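Local coordinates for cellulase (Uncultured bacterium, PDB 3WX5), which hydrolyses internal beta-1,4-glucosidic bonds of cellulose as an endoglucanase of glycoside hydrolase family 12, at residues T47-I51 against L62-H67; L94-E99 against S211-H217; Q105-R109 against N119-D123; Y180-R184 against F200-A204. One frame throughout, in Å; residues are numbered along the deposited sequence.

How the interactions relate
From the N terminus, interaction 1 closes first: a short hairpin in the six-stranded sheet. The chain then reaches 94-99, whose partner 211-217 lies more than a hundred residues on, so interaction 2 shuts a long loop on the opposite side of the molecule's centre. Interactions 3 and 4 both fall within that loop, one after the other. Interaction 3 spans the two sheets of the sandwich near its middle; interaction 4 fixes helix 197-206 against strand 179-185. No contacts cross along the chain. Interactions 2 and 4 meet where Val98 CG1 packs on Ile201 CG2 at 3.7 Å, whereas interactions 1 and 2 remain about 33 Å apart between centres.

Interaction 1: T47-I51 against L62-H67; sequences TAQCI and LTRAEH
Gln49 and His67 join the two arms of an antiparallel hairpin through their side chains. With CG anti to the backbone N (chi1 179°), the glutamine runs extended across the inner side of the hairpin. Its CB lies 3.6 Å from His67 NE2. CG rests 3.4 Å from Leu62 CD1, and CD touches the same methyl. At the tip, OE1 accepts a nearly straight hydrogen bond from His67 NE2 (2.8 Å), arriving at the imidazole edge with the amide and ring planes 80° apart; NE2 of the glutamine bonds to Asn40 OD1. The other imidazole nitrogen, ND1, makes a hydrogen bond of 2.6 Å with Thr47 OG1, also at the ring edge. Both ring nitrogens are thus held by 47-51, which should fix the rotation of the imidazole.

The backbones pair through Cys50 N to Arg64 O and Glu66 N to Ala48 O. At Cys50 O the register slips: Thr63 N donates at 3.0 Å while Arg64 N makes a weaker bond, the signature of a classic beta bulge. On the opposite face, Arg64 lays its guanidinium over Ala48 CB and forms a salt bridge with Glu66 (NE to OE2, 3.1 Å). A water links Ala48 N to Glu66 OE1.

Strands 49-54 and 60-65 lie side by side in the six-stranded sheet. Cys50 is disulfide-bonded to Cys23 just beyond strand 19-22, whereas Gln49, Leu62 and His67 pack against Leu225 of strand 215-225.

Interaction 2: L94-E99 against S211-H217; sequences LPLRVE and SPTWYLH
Arg97 and Tyr215 meet on the outer side of a short antiparallel pairing that is carried mainly by backbone hydrogen bonds. Leu96 and Leu216 exchange two of these, with Leu216 N to Leu96 O at 2.9 Å. Beyond them Val98 N reaches Trp214 O, and Glu99 N reaches Pro212 O. The last two acceptors lie in the type I turn 211-214, so the start of the 3-10 segment is tied to that turn.

Among the side chains, Arg97 NE donates to Thr213 O (2.8 Å, 165°) in the guanidinium plane. The same carbonyl takes a second bond from a water that in turn accepts a hydrogen bond from Arg97 NH2.

Aromatic and apolar contacts fill the rest. Arg97 CG sits over the Tyr215 face, 4.0 Å from the centroid, in a CH-pi contact. The guanidinium continues above Tyr215 OH, tilted only 17° from the ring plane. Pro95, preceded by a cis peptide, packs its CB 3.9 Å from Tyr215 CB; its CB also lies 3.5 Å from His217 ND1. Leu94 CD2 meets Leu216 CD2 on the inner side.

Arg97 is thus gripped by the Thr213 carbonyl and a water, above Tyr215 OH, and no salt bridge spans the two segments.

Interaction 3: Q105-R109 against N119-D123; sequences QSNWR and NAAYD
Ser106 and Tyr122 link the two sheets of the family 12 beta-jelly-roll sandwich by a hydrogen bond through its interior. Strands 101-111 and 117-127 belong to different sheets, and their segments run nearly antiparallel, 162° between directions, with axes 9.9 Å apart; only side chains bridge that gap.

Ser106 comes first. Its OG, placed anti to the backbone N (chi1 178°), lies in the plane of the Tyr122 ring and accepts from OH at 2.7 Å. The same OG is hydrogen-bonded to Ser238 O of the adjacent strand 233-243. Asn107 turns its CB away to the other side of the sheet, where OD1 bonds to Gln194 N.

Trp108 again points inward. Its CB lies 3.4 Å from Tyr122 OH, while the far end of the indole reaches deeper across the interface, CH2 standing 3.7 Å from Ala120 CB and CZ3 close to the backbone N of Ala121. The small alanine admits the broad ring, which also meets Phe223, and NE1 bonds to Ser234 OG.

A chain of hydrogen bonds, Tyr122 OH to Ser106 OG to Ser238 O, therefore satisfies both hydroxyls buried between the sheets.

Interaction 4: Y180-R184 against F200-A204; sequences YIAYR and FIDDA
Tyr183 of strand 179-185 meets Phe200 over its ring face and, one helical turn on, Asp203 at its hydroxyl edge. The close part is aromatic. Phe200 turns its edge to the tyrosine face in a T-shaped stack, with planes at 70° and centroids 5.1 Å apart. CD2 of the phenylalanine makes the nearest approach, 3.5 Å from Tyr183 CG, so the edge sits over the root of the tyrosine rather than its hydroxyl. Phe200 in turn makes an edge-to-face pair with Trp169 of strand 167-175.

The hydroxyl end is held just as closely. Tyr183 OH donates to Asp203 OD2 at 2.7 Å, using the anti lone pair of that oxygen, the carboxylate standing 74° from the ring plane. Asp203 reaches the phenol because its CG is anti to the backbone N (chi1 176°). Ala204 CB closes in at 3.6 Å from Tyr183 OH; the neighbouring Ala204 N bonds instead to Phe200 O within the helix.

Packing is looser toward Ile181, whose CD1 only approaches Ala204 CB at 4.3 Å. Asp203 is partly exposed, at the margin of an otherwise buried contact.

Since Asp203 OD2 also forms a salt bridge with Arg207 NE, one carboxylate oxygen serves a phenol and a cation together. These two partners would probably favour the charged form of the aspartate, and they tie helix 197-206 to strand 179-185 at the polar end of a mostly aromatic interface.

Interaction 1: T47-I51 against L62-H67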
loop_
_atom_site.group_PDB
_atom_site.type_symbol
_atom_site.label_atom_id
_atom_site.label_comp_id
_atom_site.label_asym_id
_atom_site.label_seq_id
_atom_site.Cartn_x
_atom_site.Cartn_y
_atom_site.Cartn_z
ATOM N N THR A 47 3.408 -1.815 -20.126
ATOM C CA THR A 47 4.554 -0.868 -20.124
ATOM C C THR A 47 5.694 -1.202 -19.146
ATOM O O THR A 47 5.488 -1.773 -18.067
ATOM C CB THR A 47 4.097 0.604 -19.956
ATOM O OG1 THR A 47 3.078 0.684 -18.934
ATOM C CG2 THR A 47 3.488 1.086 -21.266
ATOM N N ALA A 48 6.909 -0.793 -19.513
ATOM C CA ALA A 48 8.090 -1.208 -18.797
ATOM C C ALA A 48 8.271 -0.441 -17.479
ATOM O O ALA A 48 8.077 0.783 -17.407
ATOM C CB ALA A 48 9.338 -1.041 -19.691
ATOM N N GLN A 49 8.798 -1.150 -16.499
ATOM C CA GLN A 49 9.156 -0.543 -15.210
ATOM C C GLN A 49 10.266 -1.340 -14.559
ATOM O O GLN A 49 10.184 -2.567 -14.481
ATOM C CB GLN A 49 7.928 -0.528 -14.288
ATOM C CG GLN A 49 8.179 0.060 -12.913
ATOM C CD GLN A 49 6.959 -0.157 -12.007
ATOM O OE1 GLN A 49 5.893 0.386 -12.255
ATOM N NE2 GLN A 49 7.090 -1.064 -11.059
ATOM N N CYS A 50 11.253 -0.635 -14.018
ATOM C CA CYS A 50 12.276 -1.255 -13.181
ATOM C C CYS A 50 12.361 -0.562 -11.836
ATOM O O CYS A 50 12.209 0.646 -11.749
ATOM C CB CYS A 50 13.655 -1.178 -13.846
ATOM S SG CYS A 50 13.691 -2.002 -15.472
ATOM N N ILE A 51 12.623 -1.339 -10.788
ATOM C CA ILE A 51 12.973 -0.752 -9.493
ATOM C C ILE A 51 14.325 -1.273 -9.016
ATOM O O ILE A 51 14.615 -2.475 -9.136
ATOM C CB ILE A 51 11.890 -1.039 -8.412
ATOM C CG1 ILE A 51 11.585 -2.541 -8.301
ATOM C CG2 ILE A 51 10.602 -0.255 -8.766
ATOM C CD1 ILE A 51 10.496 -2.895 -7.229
ATOM N N LEU A 62 12.270 3.892 -8.338
ATOM C CA LEU A 62 11.845 3.626 -9.734
ATOM C C LEU A 62 12.959 4.143 -10.655
ATOM O O LEU A 62 13.189 5.365 -10.746
ATOM C CB LEU A 62 10.532 4.351 -10.054
ATOM C CG LEU A 62 9.224 3.658 -9.634
ATOM C CD1 LEU A 62 8.899 2.433 -10.517
ATOM C CD2 LEU A 62 9.257 3.271 -8.155
ATOM N N THR A 63 13.645 3.222 -11.322
ATOM C CA THR A 63 14.703 3.609 -12.255
ATOM C C THR A 63 14.200 3.648 -13.681
ATOM O O THR A 63 14.844 4.239 -14.564
ATOM C CB THR A 63 15.930 2.668 -12.178
ATOM O OG1 THR A 63 15.523 1.341 -12.485
ATOM C CG2 THR A 63 16.561 2.710 -10.782
ATOM N N ARG A 64 13.051 3.022 -13.916
ATOM C CA ARG A 64 12.413 3.077 -15.228
ATOM C C ARG A 64 10.908 2.973 -15.066
ATOM O O ARG A 64 10.433 2.087 -14.364
ATOM C CB ARG A 64 12.918 1.930 -16.102
ATOM C CG ARG A 64 12.443 1.979 -17.552
ATOM C CD ARG A 64 12.940 0.751 -18.330
ATOM N NE ARG A 64 12.478 0.788 -19.720
ATOM C CZ ARG A 64 12.841 -0.086 -20.656
ATOM N NH1 ARG A 64 13.726 -1.031 -20.367
ATOM N NH2 ARG A 64 12.358 0.020 -21.891
ATOM N N ALA A 65 10.163 3.903 -15.665
ATOM C CA ALA A 65 8.712 3.794 -15.646
ATOM C C ALA A 65 8.095 4.421 -16.875
ATOM O O ALA A 65 7.977 5.629 -16.967
ATOM C CB ALA A 65 8.129 4.432 -14.356
ATOM N N GLU A 66 7.702 3.587 -17.825
ATOM C CA GLU A 66 7.202 4.096 -19.082
ATOM C C GLU A 66 5.694 4.078 -19.227
ATOM O O GLU A 66 5.169 4.074 -20.342
ATOM C CB GLU A 66 7.884 3.364 -20.227
ATOM C CG GLU A 66 9.376 3.667 -20.180
ATOM C CD GLU A 66 10.160 2.908 -21.219
ATOM O OE1 GLU A 66 9.545 2.101 -21.964
ATOM O OE2 GLU A 66 11.383 3.157 -21.312
ATOM N N HIS A 67 4.992 4.246 -18.115
ATOM C CA HIS A 67 3.557 4.051 -18.137
ATOM C C HIS A 67 2.867 5.242 -18.750
ATOM O O HIS A 67 3.279 6.401 -18.542
ATOM C CB HIS A 67 3.025 3.808 -16.723
ATOM C CG HIS A 67 3.735 2.716 -16.008
ATOM N ND1 HIS A 67 3.876 1.458 -16.550
ATOM C CD2 HIS A 67 4.413 2.704 -14.834
ATOM C CE1 HIS A 67 4.621 0.718 -15.744
ATOM N NE2 HIS A 67 4.893 1.425 -14.659
HETATM O O HOH W 1 7.374 0.342 -22.188
#

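Interaction 2: L94-E99 against S211-H217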
loop_
_atom_site.group_PDB
_atom_site.type_symbol
_atom_site.label_atom_id
_atom_site.label_comp_id
_atom_site.label_asym_id
_atom_site.label_seq_id
_atom_site.Cartn_x
_atom_site.Cartn_y
_atom_site.Cartn_z
ATOM N N LEU A 94 0.451 -12.175 10.385
ATOM C CA LEU A 94 -0.793 -12.136 9.612
ATOM C C LEU A 94 -1.006 -13.453 8.857
ATOM O O LEU A 94 -0.042 -14.177 8.603
ATOM C CB LEU A 94 -0.790 -10.943 8.640
ATOM C CG LEU A 94 -0.533 -9.558 9.251
ATOM C CD1 LEU A 94 -0.243 -8.546 8.108
ATOM C CD2 LEU A 94 -1.732 -9.093 10.081
ATOM N N PRO A 95 -2.257 -13.756 8.469
ATOM C CA PRO A 95 -3.409 -12.887 8.667
ATOM C C PRO A 95 -3.926 -12.934 10.111
ATOM O O PRO A 95 -3.680 -13.899 10.845
ATOM C CB PRO A 95 -4.451 -13.445 7.687
ATOM C CG PRO A 95 -4.097 -14.867 7.531
ATOM C CD PRO A 95 -2.581 -14.907 7.599
ATOM N N LEU A 96 -4.576 -11.857 10.525
ATOM C CA LEU A 96 -5.071 -11.707 11.885
ATOM C C LEU A 96 -6.403 -10.996 11.784
ATOM O O LEU A 96 -6.540 -10.027 11.020
ATOM C CB LEU A 96 -4.109 -10.852 12.696
ATOM C CG LEU A 96 -4.525 -10.589 14.148
ATOM C CD1 LEU A 96 -4.484 -11.899 14.956
ATOM C CD2 LEU A 96 -3.598 -9.553 14.781
ATOM N N ARG A 97 -7.392 -11.469 12.537
ATOM C CA ARG A 97 -8.720 -10.889 12.440
ATOM C C ARG A 97 -8.688 -9.435 12.887
ATOM O O ARG A 97 -8.016 -9.095 13.863
ATOM C CB ARG A 97 -9.697 -11.680 13.313
ATOM C CG ARG A 97 -10.842 -12.179 12.519
ATOM C CD ARG A 97 -11.634 -13.241 13.232
ATOM N NE ARG A 97 -12.560 -13.848 12.283
ATOM C CZ ARG A 97 -13.100 -15.040 12.465
ATOM N NH1 ARG A 97 -12.829 -15.694 13.584
ATOM N NH2 ARG A 97 -13.916 -15.555 11.551
ATOM N N VAL A 98 -9.484 -8.597 12.238
ATOM C CA VAL A 98 -9.534 -7.194 12.632
ATOM C C VAL A 98 -9.884 -7.001 14.100
ATOM O O VAL A 98 -9.233 -6.222 14.805
ATOM C CB VAL A 98 -10.480 -6.390 11.735
ATOM C CG1 VAL A 98 -10.786 -5.005 12.347
ATOM C CG2 VAL A 98 -9.892 -6.276 10.333
ATOM N N GLU A 99 -10.826 -7.801 14.607
ATOM C CA GLU A 99 -11.242 -7.635 16.013
ATOM C C GLU A 99 -10.120 -8.113 16.981
ATOM O O GLU A 99 -10.142 -7.800 18.173
ATOM C CB GLU A 99 -12.544 -8.416 16.258
ATOM C CG GLU A 99 -12.373 -9.914 16.028
ATOM C CD GLU A 99 -13.662 -10.734 16.219
ATOM O OE1 GLU A 99 -14.648 -10.239 16.834
ATOM O OE2 GLU A 99 -13.666 -11.900 15.778
ATOM N N SER A 211 -15.784 -5.516 7.848
ATOM C CA SER A 211 -16.283 -6.324 8.960
ATOM C C SER A 211 -15.165 -6.662 9.936
ATOM O O SER A 211 -14.113 -7.159 9.533
ATOM C CB SER A 211 -16.931 -7.620 8.466
ATOM O OG SER A 211 -17.148 -8.516 9.558
ATOM N N PRO A 212 -15.419 -6.474 11.247
ATOM C CA PRO A 212 -14.359 -6.762 12.219
ATOM C C PRO A 212 -14.015 -8.255 12.301
ATOM O O PRO A 212 -12.988 -8.620 12.881
ATOM C CB PRO A 212 -14.924 -6.212 13.543
ATOM C CG PRO A 212 -16.403 -6.249 13.377
ATOM C CD PRO A 212 -16.681 -6.059 11.883
ATOM N N THR A 213 -14.806 -9.116 11.654
ATOM C CA THR A 213 -14.447 -10.542 11.608
ATOM C C THR A 213 -13.651 -10.904 10.338
ATOM O O THR A 213 -13.151 -12.013 10.216
ATOM C CB THR A 213 -15.665 -11.482 11.702
ATOM O OG1 THR A 213 -16.551 -11.226 10.612
ATOM C CG2 THR A 213 -16.412 -11.293 13.026
ATOM N N TRP A 214 -13.399 -9.915 9.483
ATOM C CA TRP A 214 -12.497 -10.144 8.346
ATOM C C TRP A 214 -11.047 -10.144 8.840
ATOM O O TRP A 214 -10.749 -9.535 9.861
ATOM C CB TRP A 214 -12.692 -9.067 7.278
ATOM C CG TRP A 214 -14.003 -9.188 6.535
ATOM C CD1 TRP A 214 -14.912 -10.211 6.620
ATOM C CD2 TRP A 214 -14.583 -8.207 5.657
ATOM N NE1 TRP A 214 -16.009 -9.936 5.814
ATOM C CE2 TRP A 214 -15.828 -8.715 5.219
ATOM C CE3 TRP A 214 -14.158 -6.956 5.186
ATOM C CZ2 TRP A 214 -16.658 -8.013 4.335
ATOM C CZ3 TRP A 214 -14.965 -6.271 4.305
ATOM C CH2 TRP A 214 -16.187 -6.811 3.861
ATOM N N TYR A 215 -10.167 -10.845 8.125
ATOM C CA TYR A 215 -8.737 -10.838 8.417
ATOM C C TYR A 215 -8.039 -9.720 7.659
ATOM O O TYR A 215 -8.264 -9.571 6.474
ATOM C CB TYR A 215 -8.135 -12.142 7.938
ATOM C CG TYR A 215 -8.653 -13.285 8.752
ATOM C CD1 TYR A 215 -8.090 -13.579 10.002
ATOM C CD2 TYR A 215 -9.776 -13.986 8.351
ATOM C CE1 TYR A 215 -8.596 -14.608 10.791
ATOM C CE2 TYR A 215 -10.300 -15.007 9.140
ATOM C CZ TYR A 215 -9.706 -15.303 10.358
ATOM O OH TYR A 215 -10.220 -16.301 11.139
ATOM N N LEU A 216 -7.114 -9.043 8.339
ATOM C CA LEU A 216 -6.047 -8.279 7.696
ATOM C C LEU A 216 -4.995 -9.232 7.161
ATOM O O LEU A 216 -4.447 -10.037 7.924
ATOM C CB LEU A 216 -5.421 -7.318 8.706
ATOM C CG LEU A 216 -4.177 -6.550 8.232
ATOM C CD1 LEU A 216 -4.499 -5.691 6.981
ATOM C CD2 LEU A 216 -3.626 -5.683 9.397
ATOM N N HIS A 217 -4.750 -9.188 5.847
ATOM C CA HIS A 217 -3.751 -10.084 5.237
ATOM C C HIS A 217 -2.400 -9.446 5.008
ATOM O O HIS A 217 -1.368 -10.117 5.094
ATOM C CB HIS A 217 -4.279 -10.596 3.892
ATOM C CG HIS A 217 -5.378 -11.593 4.044
ATOM N ND1 HIS A 217 -5.126 -12.921 4.336
ATOM C CD2 HIS A 217 -6.721 -11.440 4.095
ATOM C CE1 HIS A 217 -6.275 -13.565 4.415
ATOM N NE2 HIS A 217 -7.260 -12.688 4.292
HETATM O O HOH W 2 -13.908 -14.386 8.736
#

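Interaction 3: Q105-R109 against N119-D123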
loop_
_atom_site.group_PDB
_atom_site.type_symbol
_atom_site.label_atom_id
_atom_site.label_comp_id
_atom_site.label_asym_id
_atom_site.label_seq_id
_atom_site.Cartn_x
_atom_site.Cartn_y
_atom_site.Cartn_z
ATOM N N GLN A 105 1.081 0.060 13.662
ATOM C CA GLN A 105 1.683 1.341 13.269
ATOM C C GLN A 105 2.776 1.120 12.243
ATOM O O GLN A 105 3.295 0.014 12.090
ATOM C CB GLN A 105 2.258 2.085 14.479
ATOM C CG GLN A 105 3.385 1.353 15.185
ATOM C CD GLN A 105 3.916 2.146 16.384
ATOM O OE1 GLN A 105 3.176 2.411 17.332
ATOM N NE2 GLN A 105 5.149 2.647 16.271
ATOM N N SER A 106 3.127 2.192 11.546
ATOM C CA SER A 106 4.120 2.085 10.498
ATOM C C SER A 106 4.894 3.383 10.293
ATOM O O SER A 106 4.378 4.463 10.564
ATOM C CB SER A 106 3.409 1.616 9.236
ATOM O OG SER A 106 4.297 1.534 8.148
ATOM N N ASN A 107 6.180 3.250 9.967
ATOM C CA ASN A 107 6.986 4.334 9.418
ATOM C C ASN A 107 7.188 4.210 7.907
ATOM O O ASN A 107 7.335 3.103 7.387
ATOM C CB ASN A 107 8.382 4.366 10.073
ATOM C CG ASN A 107 8.338 4.350 11.583
ATOM O OD1 ASN A 107 7.336 4.685 12.203
ATOM N ND2 ASN A 107 9.453 3.939 12.191
ATOM N N TRP A 108 7.345 5.348 7.225
ATOM C CA TRP A 108 7.692 5.333 5.803
ATOM C C TRP A 108 8.201 6.711 5.414
ATOM O O TRP A 108 7.726 7.718 5.927
ATOM C CB TRP A 108 6.460 4.993 4.945
ATOM C CG TRP A 108 6.789 4.724 3.479
ATOM C CD1 TRP A 108 7.804 3.926 2.984
ATOM C CD2 TRP A 108 6.031 5.154 2.336
ATOM N NE1 TRP A 108 7.795 3.963 1.600
ATOM C CE2 TRP A 108 6.708 4.693 1.181
ATOM C CE3 TRP A 108 4.860 5.914 2.178
ATOM C CZ2 TRP A 108 6.190 4.870 -0.107
ATOM C CZ3 TRP A 108 4.371 6.129 0.885
ATOM C CH2 TRP A 108 5.053 5.634 -0.239
ATOM N N ARG A 109 9.114 6.759 4.448
ATOM C CA ARG A 109 9.549 8.032 3.881
ATOM C C ARG A 109 9.524 7.900 2.363
ATOM O O ARG A 109 9.956 6.893 1.817
ATOM C CB ARG A 109 10.961 8.369 4.349
ATOM C CG ARG A 109 11.487 9.697 3.815
ATOM C CD ARG A 109 12.799 10.118 4.521
ATOM N NE ARG A 109 13.934 9.307 4.082
ATOM C CZ ARG A 109 14.590 9.508 2.939
ATOM N NH1 ARG A 109 14.219 10.480 2.117
ATOM N NH2 ARG A 109 15.595 8.721 2.601
ATOM N N ASN A 119 0.511 8.375 -7.117
ATOM C CA ASN A 119 0.317 8.685 -5.708
ATOM C C ASN A 119 1.326 7.904 -4.885
ATOM O O ASN A 119 2.036 7.054 -5.445
ATOM C CB ASN A 119 -1.119 8.371 -5.271
ATOM C CG ASN A 119 -1.432 6.868 -5.233
ATOM O OD1 ASN A 119 -0.551 6.032 -4.988
ATOM N ND2 ASN A 119 -2.724 6.542 -5.321
ATOM N N ALA A 120 1.486 8.294 -3.618
ATOM C CA ALA A 120 2.277 7.511 -2.662
ATOM C C ALA A 120 1.307 7.124 -1.561
ATOM O O ALA A 120 0.655 7.995 -0.989
ATOM C CB ALA A 120 3.425 8.388 -2.076
ATOM N N ALA A 121 1.117 5.820 -1.348
ATOM C CA ALA A 121 -0.067 5.353 -0.635
ATOM C C ALA A 121 0.149 3.991 0.001
ATOM O O ALA A 121 0.734 3.097 -0.613
ATOM C CB ALA A 121 -1.287 5.323 -1.559
ATOM N N TYR A 122 -0.331 3.842 1.232
ATOM C CA TYR A 122 -0.459 2.509 1.845
ATOM C C TYR A 122 -1.622 1.784 1.139
ATOM O O TYR A 122 -2.551 2.426 0.647
ATOM C CB TYR A 122 -0.798 2.676 3.321
ATOM C CG TYR A 122 0.408 2.939 4.193
ATOM C CD1 TYR A 122 0.936 4.225 4.328
ATOM C CD2 TYR A 122 1.061 1.896 4.813
ATOM C CE1 TYR A 122 2.040 4.452 5.132
ATOM C CE2 TYR A 122 2.145 2.114 5.630
ATOM C CZ TYR A 122 2.654 3.388 5.756
ATOM O OH TYR A 122 3.753 3.624 6.563
ATOM N N ASP A 123 -1.605 0.459 1.191
ATOM C CA ASP A 123 -2.654 -0.383 0.607
ATOM C C ASP A 123 -2.749 -1.580 1.550
ATOM O O ASP A 123 -1.757 -2.288 1.728
ATOM C CB ASP A 123 -2.189 -0.828 -0.811
ATOM C CG ASP A 123 -3.346 -1.239 -1.701
ATOM O OD1 ASP A 123 -4.466 -0.878 -1.341
ATOM O OD2 ASP A 123 -3.144 -1.857 -2.781
#

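Interaction 4: Y180-R184 against F200-A204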
loop_
_atom_site.group_PDB
_atom_site.type_symbol
_atom_site.label_atom_id
_atom_site.label_comp_id
_atom_site.label_asym_id
_atom_site.label_seq_id
_atom_site.Cartn_x
_atom_site.Cartn_y
_atom_site.Cartn_z
ATOM N N TYR A 180 -13.717 -0.817 -1.250
ATOM C CA TYR A 180 -12.525 0.019 -1.392
ATOM C C TYR A 180 -12.711 1.258 -0.544
ATOM O O TYR A 180 -13.703 1.978 -0.702
ATOM C CB TYR A 180 -12.379 0.436 -2.847
ATOM C CG TYR A 180 -11.358 1.527 -3.130
ATOM C CD1 TYR A 180 -10.066 1.201 -3.527
ATOM C CD2 TYR A 180 -11.751 2.863 -3.205
ATOM C CE1 TYR A 180 -9.121 2.195 -3.871
ATOM C CE2 TYR A 180 -10.810 3.893 -3.555
ATOM C CZ TYR A 180 -9.515 3.537 -3.910
ATOM O OH TYR A 180 -8.630 4.500 -4.360
ATOM N N ILE A 181 -11.808 1.475 0.402
ATOM C CA ILE A 181 -11.848 2.688 1.214
ATOM C C ILE A 181 -10.521 3.415 1.083
ATOM O O ILE A 181 -9.464 2.817 1.256
ATOM C CB ILE A 181 -12.069 2.403 2.730
ATOM C CG1 ILE A 181 -13.132 1.304 2.954
ATOM C CG2 ILE A 181 -12.530 3.697 3.409
ATOM C CD1 ILE A 181 -12.539 -0.098 3.205
ATOM N N ALA A 182 -10.559 4.688 0.694
ATOM C CA ALA A 182 -9.296 5.431 0.578
ATOM C C ALA A 182 -9.331 6.646 1.496
ATOM O O ALA A 182 -10.309 7.415 1.493
ATOM C CB ALA A 182 -9.069 5.860 -0.850
ATOM N N TYR A 183 -8.244 6.854 2.228
ATOM C CA TYR A 183 -8.112 8.065 3.040
ATOM C C TYR A 183 -7.066 8.928 2.376
ATOM O O TYR A 183 -5.905 8.560 2.349
ATOM C CB TYR A 183 -7.667 7.726 4.472
ATOM C CG TYR A 183 -8.715 6.907 5.212
ATOM C CD1 TYR A 183 -8.773 5.518 5.057
ATOM C CD2 TYR A 183 -9.694 7.532 5.996
ATOM C CE1 TYR A 183 -9.772 4.758 5.699
ATOM C CE2 TYR A 183 -10.686 6.778 6.661
ATOM C CZ TYR A 183 -10.710 5.396 6.506
ATOM O OH TYR A 183 -11.740 4.644 7.044
ATOM N N ARG A 184 -7.471 10.089 1.872
ATOM C CA ARG A 184 -6.525 10.961 1.197
ATOM C C ARG A 184 -6.192 12.104 2.144
ATOM O O ARG A 184 -7.076 12.897 2.482
ATOM C CB ARG A 184 -7.147 11.520 -0.096
ATOM C CG ARG A 184 -6.151 12.321 -0.934
ATOM C CD ARG A 184 -6.820 13.030 -2.134
ATOM N NE ARG A 184 -5.805 13.245 -3.157
ATOM C CZ ARG A 184 -6.040 13.228 -4.469
ATOM N NH1 ARG A 184 -7.293 13.130 -4.920
ATOM N NH2 ARG A 184 -5.020 13.307 -5.324
ATOM N N PHE A 200 -7.332 4.009 11.121
ATOM C CA PHE A 200 -8.058 3.933 9.842
ATOM C C PHE A 200 -8.934 2.707 9.755
ATOM O O PHE A 200 -10.064 2.767 9.274
ATOM C CB PHE A 200 -7.073 3.969 8.652
ATOM C CG PHE A 200 -6.223 5.199 8.619
ATOM C CD1 PHE A 200 -5.035 5.253 9.337
ATOM C CD2 PHE A 200 -6.710 6.382 8.036
ATOM C CE1 PHE A 200 -4.269 6.408 9.414
ATOM C CE2 PHE A 200 -5.915 7.526 8.034
ATOM C CZ PHE A 200 -4.690 7.544 8.736
ATOM N N ILE A 201 -8.371 1.562 10.129
ATOM C CA ILE A 201 -9.142 0.364 10.207
ATOM C C ILE A 201 -10.414 0.510 11.036
ATOM O O ILE A 201 -11.505 0.164 10.569
ATOM C CB ILE A 201 -8.296 -0.814 10.748
ATOM C CG1 ILE A 201 -7.102 -1.041 9.810
ATOM C CG2 ILE A 201 -9.174 -2.038 10.849
ATOM C CD1 ILE A 201 -6.132 -2.217 10.243
ATOM N N ASP A 202 -10.297 1.091 12.233
ATOM C CA ASP A 202 -11.448 1.217 13.128
ATOM C C ASP A 202 -12.471 2.199 12.558
ATOM O O ASP A 202 -13.667 2.022 12.760
ATOM C CB ASP A 202 -11.010 1.679 14.537
ATOM C CG ASP A 202 -10.371 0.553 15.363
ATOM O OD1 ASP A 202 -10.309 -0.599 14.873
ATOM O OD2 ASP A 202 -9.845 0.844 16.464
ATOM N N ASP A 203 -12.009 3.210 11.815
ATOM C CA ASP A 203 -12.956 4.151 11.186
ATOM C C ASP A 203 -13.734 3.430 10.087
ATOM O O ASP A 203 -14.960 3.555 9.979
ATOM C CB ASP A 203 -12.212 5.371 10.623
ATOM C CG ASP A 203 -13.134 6.321 9.877
ATOM O OD1 ASP A 203 -13.812 7.159 10.534
ATOM O OD2 ASP A 203 -13.252 6.174 8.643
ATOM N N ALA A 204 -13.017 2.665 9.258
ATOM C CA ALA A 204 -13.680 1.867 8.220
ATOM C C ALA A 204 -14.683 0.859 8.811
ATOM O O ALA A 204 -15.783 0.672 8.261
ATOM C CB ALA A 204 -12.630 1.134 7.373
#